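Local atomic coordinates of putative pyruvate dehydrogenase (Rhodopseudomonas palustris, PDB entry 3IC3), a protein that is of unknown function, though it is named a putative pyruvate dehydrogenase and belongs to the uncharacterised DUF5076 family. Residues Ile23-Ala28 with Gly50-Asp55. Residues are numbered along the deposited sequence; the frame is centred on the assembly and turned at random. Where two conformers were deposited one is given.
Sequences IEVLRA and GLLLVD
Leu52 carries the helix side of this buried contact with a single methyl group, CD2, which reaches both Val25 and Leu26 on the strand. Its CD2 lies 3.9 Å from Leu26 CD2 and 4.2 Å from Val25 CG1, each meeting made tip to tip. Since Leu26 CD2 and Val25 CG1 are themselves 4.1 Å apart, the three methyls form a nearly equilateral triangle. Leu52 CD1 is also 4.3 Å from Leu26 CD2, so that Leu26 methyl faces the fork of the helix leucine. Across these segments the attachment is purely apolar, with no hydrogen bond, and the backbones stay well apart, at 9.5 Å between Val25 CA and Leu52 CA.

One face of a two-stranded antiparallel hairpin, 23-31 with 34-39, here rests on helix 46-66. Neighbouring strand residues normally project to alternate faces, but Val25, with a psi of -43°, interrupts the extended strand, and both it and Leu26 turn toward the helix. On the other side, a Leu52 chi1 of 180° carries CG directly away from the backbone N, and the fork beyond it presents CD2 to the strand.

Behind this first shell, Met48 and Trp49 of the same helix also pack on Val25, and Phe39 from the adjacent strand on Leu26. The strand's other edge pairs antiparallel with its counterpart in the second subunit, continuing the sheet across the dimer, where Glu24 forms a salt bridge with Arg27 of that second subunit.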
ATOM      1  N   ILE A  23       4.118   6.882  12.551  1.00 11.28           N
ATOM      2  CA  ILE A  23       3.964   7.669  11.338  1.00 10.79           C
ATOM      3  C   ILE A  23       3.189   6.899  10.274  1.00 10.18           C
ATOM      4  O   ILE A  23       3.532   5.780   9.931  1.00  9.25           O
ATOM      5  CB  ILE A  23       5.329   8.071  10.758  1.00 11.08           C
ATOM      6  CG1 ILE A  23       6.191   8.753  11.832  1.00 13.00           C
ATOM      7  CG2 ILE A  23       5.122   8.976   9.495  1.00 11.56           C
ATOM      8  CD1 ILE A  23       7.683   8.863  11.459  1.00 17.53           C
ATOM      9  N   GLU A  24       2.136   7.499   9.753  1.00  9.86           N
ATOM     10  CA  GLU A  24       1.369   6.866   8.689  1.00  9.86           C
ATOM     11  C   GLU A  24       2.121   6.910   7.360  1.00 10.23           C
ATOM     12  O   GLU A  24       2.344   7.976   6.830  1.00 11.49           O
ATOM     13  CB  GLU A  24       0.013   7.534   8.550  1.00 10.11           C
ATOM     14  CG  GLU A  24      -0.927   6.739   7.650  1.00 10.48           C
ATOM     15  CD  GLU A  24      -2.407   6.931   8.006  1.00 14.13           C
ATOM     16  OE1 GLU A  24      -2.813   8.036   8.441  1.00 13.94           O
ATOM     17  OE2 GLU A  24      -3.157   5.957   7.813  1.00 17.52           O
ATOM     18  N   VAL A  25       2.459   5.734   6.846  1.00 10.14           N
ATOM     19  CA  VAL A  25       3.188   5.554   5.599  1.00 11.17           C
ATOM     20  C   VAL A  25       2.265   5.756   4.415  1.00 10.30           C
ATOM     21  O   VAL A  25       2.611   6.403   3.439  1.00  9.96           O
ATOM     22  CB  VAL A  25       3.729   4.075   5.513  1.00 11.17           C
ATOM     23  CG1 VAL A  25       4.371   3.807   4.139  1.00 14.75           C
ATOM     24  CG2 VAL A  25       4.717   3.809   6.639  1.00 15.00           C
ATOM     25  N   LEU A  26       1.072   5.196   4.504  1.00  9.86           N
ATOM     26  CA  LEU A  26       0.137   5.249   3.402  1.00 10.66           C
ATOM     27  C   LEU A  26      -1.276   4.954   3.808  1.00 10.08           C
ATOM     28  O   LEU A  26      -1.521   4.198   4.778  1.00  9.63           O
ATOM     29  CB  LEU A  26       0.562   4.288   2.301  1.00 12.61           C
ATOM     30  CG  LEU A  26       0.010   2.883   2.267  1.00 15.38           C
ATOM     31  CD1 LEU A  26       0.206   2.115   0.991  1.00 18.77           C
ATOM     32  CD2 LEU A  26       0.686   2.161   3.409  1.00 22.85           C
ATOM     33  N   ARG A  27      -2.191   5.566   3.064  1.00  9.76           N
ATOM     34  CA  ARG A  27      -3.630   5.263   3.096  1.00 10.14           C
ATOM     35  C   ARG A  27      -4.059   5.011   1.664  1.00  9.38           C
ATOM     36  O   ARG A  27      -3.680   5.771   0.790  1.00 10.94           O
ATOM     37  CB  ARG A  27      -4.447   6.450   3.626  1.00 11.38           C
ATOM     38  CG  ARG A  27      -4.055   6.924   4.960  1.00 14.71           C
ATOM     39  CD  ARG A  27      -5.044   7.965   5.529  1.00 14.76           C
ATOM     40  NE  ARG A  27      -6.337   7.418   5.853  1.00 13.95           N
ATOM     41  CZ  ARG A  27      -7.280   8.082   6.520  1.00 15.82           C
ATOM     42  NH1 ARG A  27      -7.074   9.342   6.911  1.00 15.22           N
ATOM     43  NH2 ARG A  27      -8.440   7.494   6.781  1.00 15.46           N
ATOM     44  N   ALA A  28      -4.802   3.947   1.409  1.00  9.45           N
ATOM     45  CA  ALA A  28      -5.251   3.638   0.066  1.00  9.54           C
ATOM     46  C   ALA A  28      -6.745   3.408   0.061  1.00  9.63           C
ATOM     47  O   ALA A  28      -7.251   2.694   0.921  1.00 10.03           O
ATOM     48  CB  ALA A  28      -4.524   2.378  -0.433  1.00  9.24           C
ATOM     49  N   GLY A  50       9.862  -3.144   1.355  1.00 13.27           N
ATOM     50  CA  GLY A  50       9.850  -4.581   1.090  1.00 13.99           C
ATOM     51  C   GLY A  50       8.932  -5.320   2.033  1.00 13.65           C
ATOM     52  O   GLY A  50       8.138  -6.175   1.609  1.00 14.06           O
ATOM     53  N   LEU A  51       9.023  -4.974   3.319  0.50 13.60           N
ATOM     54  CA  LEU A  51       8.131  -5.525   4.345  0.50 12.79           C
ATOM     55  C   LEU A  51       6.671  -5.206   4.052  0.50 12.24           C
ATOM     56  O   LEU A  51       5.817  -6.083   4.129  0.50 12.84           O
ATOM     57  CB  LEU A  51       8.499  -4.978   5.726  0.50 12.89           C
ATOM     58  CG  LEU A  51       7.533  -5.462   6.812  0.50 11.90           C
ATOM     59  CD1 LEU A  51       7.514  -6.998   6.865  0.50 13.81           C
ATOM     60  CD2 LEU A  51       7.894  -4.856   8.151  0.50 12.57           C
ATOM     61  N   LEU A  52       6.392  -3.953   3.701  1.00 12.22           N
ATOM     62  CA  LEU A  52       5.044  -3.522   3.394  1.00 11.45           C
ATOM     63  C   LEU A  52       4.444  -4.317   2.223  1.00 11.78           C
ATOM     64  O   LEU A  52       3.320  -4.773   2.296  1.00 11.72           O
ATOM     65  CB  LEU A  52       5.002  -2.046   3.071  1.00 12.24           C
ATOM     66  CG  LEU A  52       3.641  -1.432   2.720  1.00 13.61           C
ATOM     67  CD1 LEU A  52       2.648  -1.616   3.894  1.00 12.35           C
ATOM     68  CD2 LEU A  52       3.816   0.054   2.358  1.00 14.44           C
ATOM     69  N   LEU A  53       5.229  -4.472   1.166  1.00 11.61           N
ATOM     70  CA  LEU A  53       4.782  -5.244  -0.017  1.00 11.65           C
ATOM     71  C   LEU A  53       4.476  -6.698   0.355  1.00 11.75           C
ATOM     72  O   LEU A  53       3.443  -7.249  -0.039  1.00 11.45           O
ATOM     73  CB  LEU A  53       5.849  -5.180  -1.085  1.00 12.32           C
ATOM     74  CG  LEU A  53       5.996  -3.829  -1.805  1.00 12.14           C
ATOM     75  CD1 LEU A  53       7.285  -3.770  -2.623  1.00 13.86           C
ATOM     76  CD2 LEU A  53       4.777  -3.549  -2.695  1.00 12.60           C
ATOM     77  N   VAL A  54       5.392  -7.319   1.084  1.00 12.16           N
ATOM     78  CA  VAL A  54       5.238  -8.708   1.499  1.00 12.32           C
ATOM     79  C   VAL A  54       4.005  -8.891   2.380  1.00 12.19           C
ATOM     80  O   VAL A  54       3.175  -9.796   2.157  1.00 12.21           O
ATOM     81  CB  VAL A  54       6.516  -9.220   2.181  1.00 12.36           C
ATOM     82  CG1 VAL A  54       6.248 -10.538   2.897  1.00 15.63           C
ATOM     83  CG2 VAL A  54       7.638  -9.375   1.139  1.00 13.85           C
ATOM     84  N   ASP A  55       3.829  -7.980   3.331  1.00 12.63           N
ATOM     85  CA  ASP A  55       2.691  -8.044   4.235  1.00 12.97           C
ATOM     86  C   ASP A  55       1.378  -7.933   3.509  1.00 12.14           C
ATOM     87  O   ASP A  55       0.457  -8.684   3.799  1.00 12.13           O
ATOM     88  CB  ASP A  55       2.749  -6.933   5.279  1.00 13.85           C
ATOM     89  CG  ASP A  55       3.834  -7.146   6.314  1.00 17.02           C
ATOM     90  OD1 ASP A  55       4.444  -8.244   6.407  1.00 18.99           O
ATOM     91  OD2 ASP A  55       4.117  -6.151   7.015  1.00 21.92           O
TER